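PDB 3CSW: probable branched-chain-amino-acid aminotransferase from Thermotoga maritima MSB8, which probably transfers the amino group of leucine, isoleucine or valine to 2-oxoglutarate, using pyridoxal 5'-phosphate as cofactor, in branched-chain amino-acid biosynthesis. Local coordinates for residues P53-K58 with D201-E206; E206-L211 with F236-S241; R47-A52 with F274-E279. One frame throughout, in Å; residues are numbered along the deposited sequence.

Interactions 1 and 2 share helix 203-214 and meet at the cofactor: the N-terminal end of the helix receives the phosphate of PLP, while its body packs on strand 234-239. Their centres lie 9 Å apart, and Thr-204 and Thr-240 bind different phosphate oxygens. Interaction 3 lies further from PLP (Tyr-49 side chain about 10 Å away), its centre about 10 Å from that of interaction 1 and 13 Å from that of interaction 2. It joins interaction 1 through Phe-54, whose CZ lies 3.6 Å from Val-275 CB, and interaction 2 through Leu-211, whose CD1 lies 3.6 Å from Phe-274 CG. Both sit inside the chain loop that interaction 3 closes.

Interaction 1. Residues P53-K58 with D201-E206; sequences PFAAYK and DGITRE. With PLP (pyridoxal-5'-phosphate), chain E.
Lys-58 NZ is held by three acceptors: Glu-206 across the contact, and Glu-280 and Asn-281 from the C-terminal tail. The salt bridge from Lys-58 NZ to Glu-206 OE2 is modelled at 2.5 Å, so short that the exact length is doubtful. In this class IV (fold type IV) aminotransferase the contact sets the start of helix 56-68 against the start of helix 203-214, the helix whose N-terminal end receives the cofactor phosphate. The two charged chains come at each other from opposite directions. Lys-58 leaves with CG anti to its carbonyl carbon (chi1 -69°) and then runs fully extended, while Glu-206, also extended, brings OE2 to it. Beside the bridge, Ile-203 packs between the two helix starts. Its CD1 tip packs against Lys-58 CB at 3.6 Å, and its other branch, CG2, rests on Ala-55 CB at 3.7 Å, so one isoleucine touches the N-cap residue and the first turn of helix 56-68. With an alanine here in place of the lysine, the carboxylate of Glu-206 would probably lose its cation and be left beside Glu-280, weakening the tie between the two helices. Right before helix 203-214, Gly-202 takes the N-cap position, where a side chain would run into PLP O4P. Two successive amides then point at the phosphate: Ile-203 N donates to PLP O1P at 2.9 Å, and Thr-204 N to PLP O2P at 3.0 Å. The same O2P is gripped again by the hydroxyl of Thr-204, with OG1 2.7 Å away.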
loop_
_atom_site.group_PDB
_atom_site.type_symbol
_atom_site.label_atom_id
_atom_site.label_comp_id
_atom_site.label_asym_id
_atom_site.label_seq_id
_atom_site.Cartn_x
_atom_site.Cartn_y
_atom_site.Cartn_z
ATOM N N PRO A 53 19.543 -0.365 37.696
ATOM C CA PRO A 53 18.931 -0.160 36.362
ATOM C C PRO A 53 19.311 -1.214 35.306
ATOM O O PRO A 53 20.502 -1.423 34.984
ATOM C CB PRO A 53 19.375 1.248 35.949
ATOM C CG PRO A 53 20.475 1.626 36.871
ATOM C CD PRO A 53 20.426 0.745 38.092
ATOM N N PHE A 54 18.264 -1.859 34.798
ATOM C CA PHE A 54 18.352 -2.946 33.851
ATOM C C PHE A 54 18.552 -2.490 32.401
ATOM O O PHE A 54 17.858 -1.598 31.904
ATOM C CB PHE A 54 17.084 -3.804 33.923
ATOM C CG PHE A 54 17.126 -5.017 33.023
ATOM C CD1 PHE A 54 18.038 -6.051 33.272
ATOM C CD2 PHE A 54 16.277 -5.124 31.933
ATOM C CE1 PHE A 54 18.081 -7.163 32.452
ATOM C CE2 PHE A 54 16.321 -6.233 31.101
ATOM C CZ PHE A 54 17.223 -7.242 31.350
ATOM N N ALA A 55 19.485 -3.163 31.730
ATOM C CA ALA A 55 19.797 -2.931 30.326
ATOM C C ALA A 55 20.072 -1.472 30.044
ATOM O O ALA A 55 19.693 -0.979 28.989
ATOM C CB ALA A 55 18.682 -3.478 29.398
ATOM N N ALA A 56 20.803 -0.813 30.951
ATOM C CA ALA A 56 21.044 0.619 30.852
ATOM C C ALA A 56 21.767 1.008 29.557
ATOM O O ALA A 56 21.357 1.947 28.867
ATOM C CB ALA A 56 21.773 1.137 32.073
ATOM N N TYR A 57 22.811 0.267 29.204
ATOM C CA TYR A 57 23.565 0.532 27.984
ATOM C C TYR A 57 22.705 0.321 26.727
ATOM O O TYR A 57 22.745 1.122 25.814
ATOM C CB TYR A 57 24.848 -0.330 27.914
ATOM C CG TYR A 57 25.697 0.050 26.727
ATOM C CD1 TYR A 57 26.311 1.299 26.673
ATOM C CD2 TYR A 57 25.842 -0.807 25.640
ATOM C CE1 TYR A 57 27.053 1.684 25.573
ATOM C CE2 TYR A 57 26.581 -0.430 24.535
ATOM C CZ TYR A 57 27.187 0.815 24.505
ATOM O OH TYR A 57 27.928 1.197 23.407
ATOM N N LYS A 58 21.925 -0.754 26.699
ATOM C CA LYS A 58 21.039 -1.041 25.580
ATOM C C LYS A 58 20.023 0.072 25.355
ATOM O O LYS A 58 19.768 0.457 24.215
ATOM C CB LYS A 58 20.319 -2.376 25.792
ATOM C CG LYS A 58 21.265 -3.560 25.687
ATOM C CD LYS A 58 20.581 -4.891 25.860
ATOM C CE LYS A 58 21.546 -6.023 25.517
ATOM N NZ LYS A 58 20.869 -7.335 25.825
ATOM N N ASP A 201 12.547 -2.842 18.008
ATOM C CA ASP A 201 13.402 -3.939 18.499
ATOM C C ASP A 201 13.469 -3.878 20.026
ATOM O O ASP A 201 14.429 -3.380 20.611
ATOM C CB ASP A 201 14.824 -3.888 17.883
ATOM C CG ASP A 201 15.476 -2.498 17.988
ATOM O OD1 ASP A 201 14.746 -1.470 18.026
ATOM O OD2 ASP A 201 16.722 -2.430 18.025
ATOM N N GLY A 202 12.409 -4.349 20.661
ATOM C CA GLY A 202 12.334 -4.331 22.100
ATOM C C GLY A 202 13.466 -5.101 22.762
ATOM O O GLY A 202 13.893 -6.163 22.271
ATOM N N ILE A 203 13.949 -4.544 23.860
ATOM C CA ILE A 203 15.002 -5.155 24.678
ATOM C C ILE A 203 14.526 -6.430 25.412
ATOM O O ILE A 203 15.316 -7.358 25.588
ATOM C CB ILE A 203 15.601 -4.117 25.664
ATOM C CG1 ILE A 203 16.329 -3.046 24.834
ATOM C CG2 ILE A 203 16.488 -4.817 26.753
ATOM C CD1 ILE A 203 16.782 -1.839 25.580
ATOM N N THR A 204 13.252 -6.484 25.819
ATOM C CA THR A 204 12.679 -7.719 26.414
ATOM C C THR A 204 12.571 -8.820 25.361
ATOM O O THR A 204 12.921 -9.967 25.600
ATOM C CB THR A 204 11.275 -7.490 27.043
ATOM O OG1 THR A 204 11.248 -6.238 27.729
ATOM C CG2 THR A 204 10.894 -8.632 28.022
ATOM N N ARG A 205 12.060 -8.450 24.192
ATOM C CA ARG A 205 12.012 -9.340 23.030
ATOM C C ARG A 205 13.369 -10.000 22.736
ATOM O O ARG A 205 13.460 -11.192 22.572
ATOM C CB ARG A 205 11.528 -8.521 21.825
ATOM C CG ARG A 205 11.611 -9.193 20.455
ATOM C CD ARG A 205 11.442 -8.184 19.351
ATOM N NE ARG A 205 11.381 -8.841 18.057
ATOM C CZ ARG A 205 12.450 -9.170 17.334
ATOM N NH1 ARG A 205 13.678 -8.892 17.766
ATOM N NH2 ARG A 205 12.281 -9.766 16.166
ATOM N N GLU A 206 14.408 -9.198 22.629
ATOM C CA GLU A 206 15.751 -9.647 22.352
ATOM C C GLU A 206 16.198 -10.688 23.375
ATOM O O GLU A 206 16.690 -11.748 22.994
ATOM C CB GLU A 206 16.656 -8.408 22.374
ATOM C CG GLU A 206 18.159 -8.560 22.240
ATOM C CD GLU A 206 18.851 -7.233 22.686
ATOM O OE1 GLU A 206 18.698 -6.174 22.011
ATOM O OE2 GLU A 206 19.481 -7.240 23.758
HETATM N N1 PLP E . 6.653 -1.843 21.068
HETATM C C2 PLP E . 6.360 -0.508 21.326
HETATM C C2A PLP E . 5.505 0.220 20.336
HETATM C C3 PLP E . 6.862 0.111 22.492
HETATM O O3 PLP E . 6.515 1.404 22.810
HETATM C C4 PLP E . 7.664 -0.634 23.389
HETATM C C4A PLP E . 8.157 -0.019 24.669
HETATM O O4A PLP E . 7.416 0.019 25.669
HETATM C C5 PLP E . 7.940 -1.984 23.109
HETATM C C6 PLP E . 7.438 -2.568 21.944
HETATM C C5A PLP E . 8.593 -2.885 24.132
HETATM O O4P PLP E . 10.005 -2.728 24.098
HETATM P P PLP E . 10.955 -3.040 25.386
HETATM O O1P PLP E . 12.371 -2.485 25.133
HETATM O O2P PLP E . 11.031 -4.526 25.598
HETATM O O3P PLP E . 10.283 -2.351 26.566
#

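Interaction 2. Residues E206-L211 with F236-S241; sequences ENVIKL and FLTHTS. With PLP (pyridoxal-5'-phosphate), chain E.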
loop_
_atom_site.group_PDB
_atom_site.type_symbol
_atom_site.label_atom_id
_atom_site.label_comp_id
_atom_site.label_asym_id
_atom_site.label_seq_id
_atom_site.Cartn_x
_atom_site.Cartn_y
_atom_site.Cartn_z
ATOM N N GLU A 206 14.408 -9.198 22.629
ATOM C CA GLU A 206 15.751 -9.647 22.352
ATOM C C GLU A 206 16.198 -10.688 23.375
ATOM O O GLU A 206 16.690 -11.748 22.994
ATOM C CB GLU A 206 16.656 -8.408 22.374
ATOM C CG GLU A 206 18.159 -8.560 22.240
ATOM C CD GLU A 206 18.851 -7.233 22.686
ATOM O OE1 GLU A 206 18.698 -6.174 22.011
ATOM O OE2 GLU A 206 19.481 -7.240 23.758
ATOM N N ASN A 207 16.010 -10.381 24.662
ATOM C CA ASN A 207 16.351 -11.286 25.762
ATOM C C ASN A 207 15.586 -12.592 25.748
ATOM O O ASN A 207 16.157 -13.649 26.058
ATOM C CB ASN A 207 16.166 -10.594 27.112
ATOM C CG ASN A 207 17.368 -9.745 27.497
ATOM O OD1 ASN A 207 18.470 -10.261 27.692
ATOM N ND2 ASN A 207 17.153 -8.455 27.646
ATOM N N VAL A 208 14.301 -12.524 25.383
ATOM C CA VAL A 208 13.454 -13.716 25.299
ATOM C C VAL A 208 13.913 -14.626 24.157
ATOM O O VAL A 208 13.916 -15.832 24.324
ATOM C CB VAL A 208 11.954 -13.342 25.176
ATOM C CG1 VAL A 208 11.081 -14.562 24.827
ATOM C CG2 VAL A 208 11.487 -12.670 26.494
ATOM N N ILE A 209 14.317 -14.048 23.024
ATOM C CA ILE A 209 14.851 -14.827 21.886
ATOM C C ILE A 209 16.115 -15.593 22.310
ATOM O O ILE A 209 16.262 -16.809 22.035
ATOM C CB ILE A 209 15.109 -13.926 20.634
ATOM C CG1 ILE A 209 13.772 -13.455 20.053
ATOM C CG2 ILE A 209 15.905 -14.676 19.536
ATOM C CD1 ILE A 209 13.872 -12.352 19.016
ATOM N N LYS A 210 17.007 -14.899 23.021
ATOM C CA LYS A 210 18.218 -15.526 23.556
ATOM C C LYS A 210 17.909 -16.588 24.602
ATOM O O LYS A 210 18.566 -17.630 24.648
ATOM C CB LYS A 210 19.162 -14.469 24.136
ATOM C CG LYS A 210 19.654 -13.511 23.086
ATOM C CD LYS A 210 20.736 -12.589 23.604
ATOM C CE LYS A 210 20.884 -11.376 22.668
ATOM N NZ LYS A 210 22.277 -10.877 22.564
ATOM N N LEU A 211 16.944 -16.317 25.465
ATOM C CA LEU A 211 16.519 -17.299 26.462
ATOM C C LEU A 211 15.933 -18.524 25.778
ATOM O O LEU A 211 16.227 -19.661 26.169
ATOM C CB LEU A 211 15.488 -16.706 27.424
ATOM C CG LEU A 211 14.824 -17.643 28.433
ATOM C CD1 LEU A 211 15.842 -18.236 29.388
ATOM C CD2 LEU A 211 13.750 -16.893 29.185
ATOM N N PHE A 236 1.956 -14.591 23.835
ATOM C CA PHE A 236 2.400 -13.747 24.954
ATOM C C PHE A 236 3.016 -12.434 24.460
ATOM O O PHE A 236 3.363 -12.299 23.272
ATOM C CB PHE A 236 3.331 -14.499 25.934
ATOM C CG PHE A 236 4.723 -14.855 25.389
ATOM C CD1 PHE A 236 5.765 -13.930 25.435
ATOM C CD2 PHE A 236 4.997 -16.136 24.912
ATOM C CE1 PHE A 236 7.037 -14.259 24.968
ATOM C CE2 PHE A 236 6.266 -16.479 24.451
ATOM C CZ PHE A 236 7.291 -15.528 24.477
ATOM N N LEU A 237 3.111 -11.479 25.390
ATOM C CA LEU A 237 3.683 -10.170 25.150
ATOM C C LEU A 237 4.967 -10.004 25.939
ATOM O O LEU A 237 5.167 -10.658 26.967
ATOM C CB LEU A 237 2.715 -9.064 25.583
ATOM C CG LEU A 237 1.269 -9.134 25.112
ATOM C CD1 LEU A 237 0.432 -8.031 25.782
ATOM C CD2 LEU A 237 1.193 -9.083 23.572
ATOM N N THR A 238 5.833 -9.111 25.473
ATOM C CA THR A 238 7.049 -8.770 26.202
ATOM C C THR A 238 7.197 -7.245 26.294
ATOM O O THR A 238 7.057 -6.548 25.305
ATOM C CB THR A 238 8.321 -9.394 25.519
ATOM O OG1 THR A 238 8.512 -8.828 24.217
ATOM C CG2 THR A 238 8.198 -10.907 25.388
ATOM N N HIS A 239 7.479 -6.732 27.483
ATOM C CA HIS A 239 7.806 -5.314 27.653
ATOM C C HIS A 239 8.614 -5.101 28.936
ATOM O O HIS A 239 8.596 -5.928 29.822
ATOM C CB HIS A 239 6.548 -4.413 27.594
ATOM C CG HIS A 239 5.529 -4.676 28.660
ATOM N ND1 HIS A 239 5.378 -3.863 29.771
ATOM C CD2 HIS A 239 4.585 -5.640 28.770
ATOM C CE1 HIS A 239 4.392 -4.325 30.520
ATOM N NE2 HIS A 239 3.896 -5.401 29.943
ATOM N N THR A 240 9.318 -3.980 29.020
ATOM C CA THR A 240 10.248 -3.710 30.105
ATOM C C THR A 240 9.707 -3.962 31.525
ATOM O O THR A 240 10.337 -4.678 32.324
ATOM C CB THR A 240 10.815 -2.246 30.021
ATOM O OG1 THR A 240 11.771 -2.147 28.950
ATOM C CG2 THR A 240 11.506 -1.866 31.300
ATOM N N SER A 241 8.549 -3.381 31.841
ATOM C CA SER A 241 8.091 -3.382 33.223
ATOM C C SER A 241 7.757 -4.758 33.742
ATOM O O SER A 241 8.118 -5.069 34.870
ATOM C CB SER A 241 6.916 -2.403 33.444
ATOM O OG SER A 241 5.822 -2.690 32.597
HETATM N N1 PLP E . 6.653 -1.843 21.068
HETATM C C2 PLP E . 6.360 -0.508 21.326
HETATM C C2A PLP E . 5.505 0.220 20.336
HETATM C C3 PLP E . 6.862 0.111 22.492
HETATM O O3 PLP E . 6.515 1.404 22.810
HETATM C C4 PLP E . 7.664 -0.634 23.389
HETATM C C4A PLP E . 8.157 -0.019 24.669
HETATM O O4A PLP E . 7.416 0.019 25.669
HETATM C C5 PLP E . 7.940 -1.984 23.109
HETATM C C6 PLP E . 7.438 -2.568 21.944
HETATM C C5A PLP E . 8.593 -2.885 24.132
HETATM O O4P PLP E . 10.005 -2.728 24.098
HETATM P P PLP E . 10.955 -3.040 25.386
HETATM O O1P PLP E . 12.371 -2.485 25.133
HETATM O O2P PLP E . 11.031 -4.526 25.598
HETATM O O3P PLP E . 10.283 -2.351 26.566
#
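The ring of Phe-236 meets Val-208 at its edge: CG1 of the valine lies near the ring plane, 3.9 Å from Phe-236 CZ. Thr-238 CG2, two residues along the same strand, also sits in plane at that ring's edge, and Phe-183 of the adjoining strand stacks with the ring. This is helix-on-sheet packing, helix 203-214 lying over strand 234-239 of a mixed five-stranded sheet. Val-208 carries the helix side alone and splits its two methyls between the partners. With CG1 anti to the backbone N (chi1 169°), that branch faces the edge of the phenylalanine ring, whereas CG2 meets Thr-238 CG2 at 3.9 Å. The threonine turns its methyl, not its hydroxyl, to the valine. Phe-271 of helix 262-276 and Val-244 of the next strand add to the apolar surroundings of Val-208, making this a buried seam of carbon-to-carbon contacts. Past the seam the strand ends beside the cofactor. His-239 closes it, its NE2 hydrogen-bonded to Tyr-163 OH, and the chain then turns so that Thr-240 takes hold of one phosphate oxygen twice: PLP O3P accepts from Thr-240 N at 3.1 Å and from Thr-240 OG1 at 2.8 Å.

Interaction 3. Residues R47-A52 with F274-E279; sequences RTYSRA and FVLNLE
Strand 42-49 runs into a type I' turn from Tyr-49 to Ala-52, closed by two backbone hydrogen bonds between those residues, and the last turn of helix 262-276 comes up to it, with the CA atoms of Tyr-49 and Leu-276 7.8 Å apart. Leu-276 reaches over with its CD2 methyl, which lies 3.4 Å from Tyr-49 CB, a close fit at the root of the side chain. From the preceding residue, Val-275 CG2 makes a looser approach to Tyr-49 CE2 at 4.4 Å. Both methyls meet the tyrosine obliquely. Tyr-49 has CG anti to its carbonyl carbon (chi1 -69°), which carries the ring between Arg-47 and Val-275. Its ring is backed from within its own strand: the guanidinium of Arg-47 lies against one face, with Tyr-49 CE1 3.3 Å above its plane and over its centre. Arg-47 is held there side-on, NE and NH2 both donating to Thr-48 O at 2.9 Å. The acceptor lies in the guanidinium plane, and NH2 is in the carbonyl plane while NE stands 46° out of it. Phe-54 meets the Tyr-49 ring edge-to-face, and Phe-271 and Glu-272 continue the helix surface beneath the tyrosine. The arrangement is a two-residue beta-hairpin at the margin of the N-terminal antiparallel sheet packing on the end of a C-terminal helix, part of the seam between the two domains of the class IV aminotransferase fold.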
loop_
_atom_site.group_PDB
_atom_site.type_symbol
_atom_site.label_atom_id
_atom_site.label_comp_id
_atom_site.label_asym_id
_atom_site.label_seq_id
_atom_site.Cartn_x
_atom_site.Cartn_y
_atom_site.Cartn_z
ATOM N N ARG A 47 13.443 -0.362 33.877
ATOM C CA ARG A 47 13.072 -0.809 35.219
ATOM C C ARG A 47 14.329 -1.267 35.935
ATOM O O ARG A 47 15.369 -1.423 35.319
ATOM C CB ARG A 47 12.048 -1.938 35.185
ATOM C CG ARG A 47 12.569 -3.267 34.657
ATOM C CD ARG A 47 11.694 -4.412 35.134
ATOM N NE ARG A 47 11.981 -4.682 36.529
ATOM C CZ ARG A 47 11.301 -5.530 37.287
ATOM N NH1 ARG A 47 10.251 -6.196 36.808
ATOM N NH2 ARG A 47 11.686 -5.714 38.541
ATOM N N THR A 48 14.225 -1.475 37.244
ATOM C CA THR A 48 15.325 -1.990 38.026
ATOM C C THR A 48 15.046 -3.422 38.470
ATOM O O THR A 48 13.898 -3.847 38.547
ATOM C CB THR A 48 15.549 -1.160 39.303
ATOM O OG1 THR A 48 14.349 -1.187 40.084
ATOM C CG2 THR A 48 15.913 0.300 38.965
ATOM N N TYR A 49 16.138 -4.151 38.705
ATOM C CA TYR A 49 16.142 -5.419 39.443
ATOM C C TYR A 49 17.118 -5.179 40.592
ATOM O O TYR A 49 18.240 -4.709 40.374
ATOM C CB TYR A 49 16.574 -6.600 38.586
ATOM C CG TYR A 49 15.569 -6.974 37.511
ATOM C CD1 TYR A 49 14.393 -7.670 37.819
ATOM C CD2 TYR A 49 15.798 -6.648 36.179
ATOM C CE1 TYR A 49 13.465 -8.025 36.811
ATOM C CE2 TYR A 49 14.881 -6.992 35.170
ATOM C CZ TYR A 49 13.721 -7.664 35.489
ATOM O OH TYR A 49 12.851 -7.983 34.470
ATOM N N SER A 50 16.664 -5.439 41.814
ATOM C CA SER A 50 17.430 -5.124 43.027
ATOM C C SER A 50 17.848 -3.668 43.055
ATOM O O SER A 50 18.934 -3.335 43.546
ATOM C CB SER A 50 18.664 -6.019 43.167
ATOM O OG SER A 50 18.279 -7.379 43.282
ATOM N N ARG A 51 16.989 -2.805 42.513
ATOM C CA ARG A 51 17.220 -1.370 42.514
ATOM C C ARG A 51 18.386 -0.955 41.607
ATOM O O ARG A 51 18.799 0.215 41.616
ATOM C CB ARG A 51 17.394 -0.873 43.963
ATOM C CG ARG A 51 16.244 -1.373 44.882
ATOM C CD ARG A 51 16.488 -1.200 46.368
ATOM N NE ARG A 51 16.823 0.178 46.716
ATOM C CZ ARG A 51 18.036 0.602 47.078
ATOM N NH1 ARG A 51 19.076 -0.230 47.148
ATOM N NH2 ARG A 51 18.212 1.884 47.378
ATOM N N ALA A 52 18.888 -1.905 40.810
ATOM C CA ALA A 52 19.911 -1.630 39.785
ATOM C C ALA A 52 19.236 -1.460 38.416
ATOM O O ALA A 52 18.443 -2.319 38.013
ATOM C CB ALA A 52 20.926 -2.762 39.723
ATOM N N PHE A 274 17.736 -15.626 34.023
ATOM C CA PHE A 274 18.537 -15.520 32.800
ATOM C C PHE A 274 19.040 -14.084 32.562
ATOM O O PHE A 274 20.215 -13.867 32.300
ATOM C CB PHE A 274 17.733 -16.023 31.596
ATOM C CG PHE A 274 18.451 -15.884 30.277
ATOM C CD1 PHE A 274 19.324 -16.872 29.835
ATOM C CD2 PHE A 274 18.242 -14.762 29.463
ATOM C CE1 PHE A 274 19.995 -16.739 28.599
ATOM C CE2 PHE A 274 18.924 -14.615 28.251
ATOM C CZ PHE A 274 19.785 -15.621 27.814
ATOM N N VAL A 275 18.155 -13.101 32.650
ATOM C CA VAL A 275 18.550 -11.717 32.333
ATOM C C VAL A 275 19.442 -11.099 33.425
ATOM O O VAL A 275 20.313 -10.278 33.128
ATOM C CB VAL A 275 17.330 -10.817 31.988
ATOM C CG1 VAL A 275 16.555 -11.429 30.826
ATOM C CG2 VAL A 275 16.429 -10.575 33.234
ATOM N N LEU A 276 19.236 -11.511 34.674
ATOM C CA LEU A 276 20.062 -11.047 35.765
ATOM C C LEU A 276 21.504 -11.558 35.627
ATOM O O LEU A 276 22.421 -10.921 36.126
ATOM C CB LEU A 276 19.488 -11.467 37.125
ATOM C CG LEU A 276 18.252 -10.757 37.679
ATOM C CD1 LEU A 276 17.857 -11.430 38.998
ATOM C CD2 LEU A 276 18.549 -9.309 37.922
ATOM N N ASN A 277 21.722 -12.668 34.926
ATOM C CA ASN A 277 23.085 -13.161 34.768
ATOM C C ASN A 277 23.670 -13.017 33.364
ATOM O O ASN A 277 24.720 -13.576 33.078
ATOM C CB ASN A 277 23.239 -14.596 35.309
ATOM C CG ASN A 277 24.657 -14.877 35.894
ATOM O OD1 ASN A 277 25.408 -13.969 36.267
ATOM N ND2 ASN A 277 25.000 -16.140 35.977
ATOM N N LEU A 278 23.025 -12.225 32.512
ATOM C CA LEU A 278 23.530 -11.968 31.167
ATOM C C LEU A 278 24.228 -10.603 31.226
ATOM O O LEU A 278 23.573 -9.590 31.444
ATOM C CB LEU A 278 22.384 -12.001 30.148
ATOM C CG LEU A 278 22.790 -12.346 28.716
ATOM C CD1 LEU A 278 23.080 -13.833 28.612
ATOM C CD2 LEU A 278 21.700 -11.941 27.722
ATOM N N GLU A 279 25.554 -10.598 31.062
ATOM C CA GLU A 279 26.405 -9.389 31.247
ATOM C C GLU A 279 26.051 -8.204 30.341
ATOM O O GLU A 279 26.171 -7.047 30.746
ATOM C CB GLU A 279 27.903 -9.750 31.059
ATOM C CG GLU A 279 28.859 -8.562 30.848
ATOM C CD GLU A 279 28.920 -7.599 32.038
ATOM O OE1 GLU A 279 28.448 -7.962 33.130
ATOM O OE2 GLU A 279 29.457 -6.473 31.891
#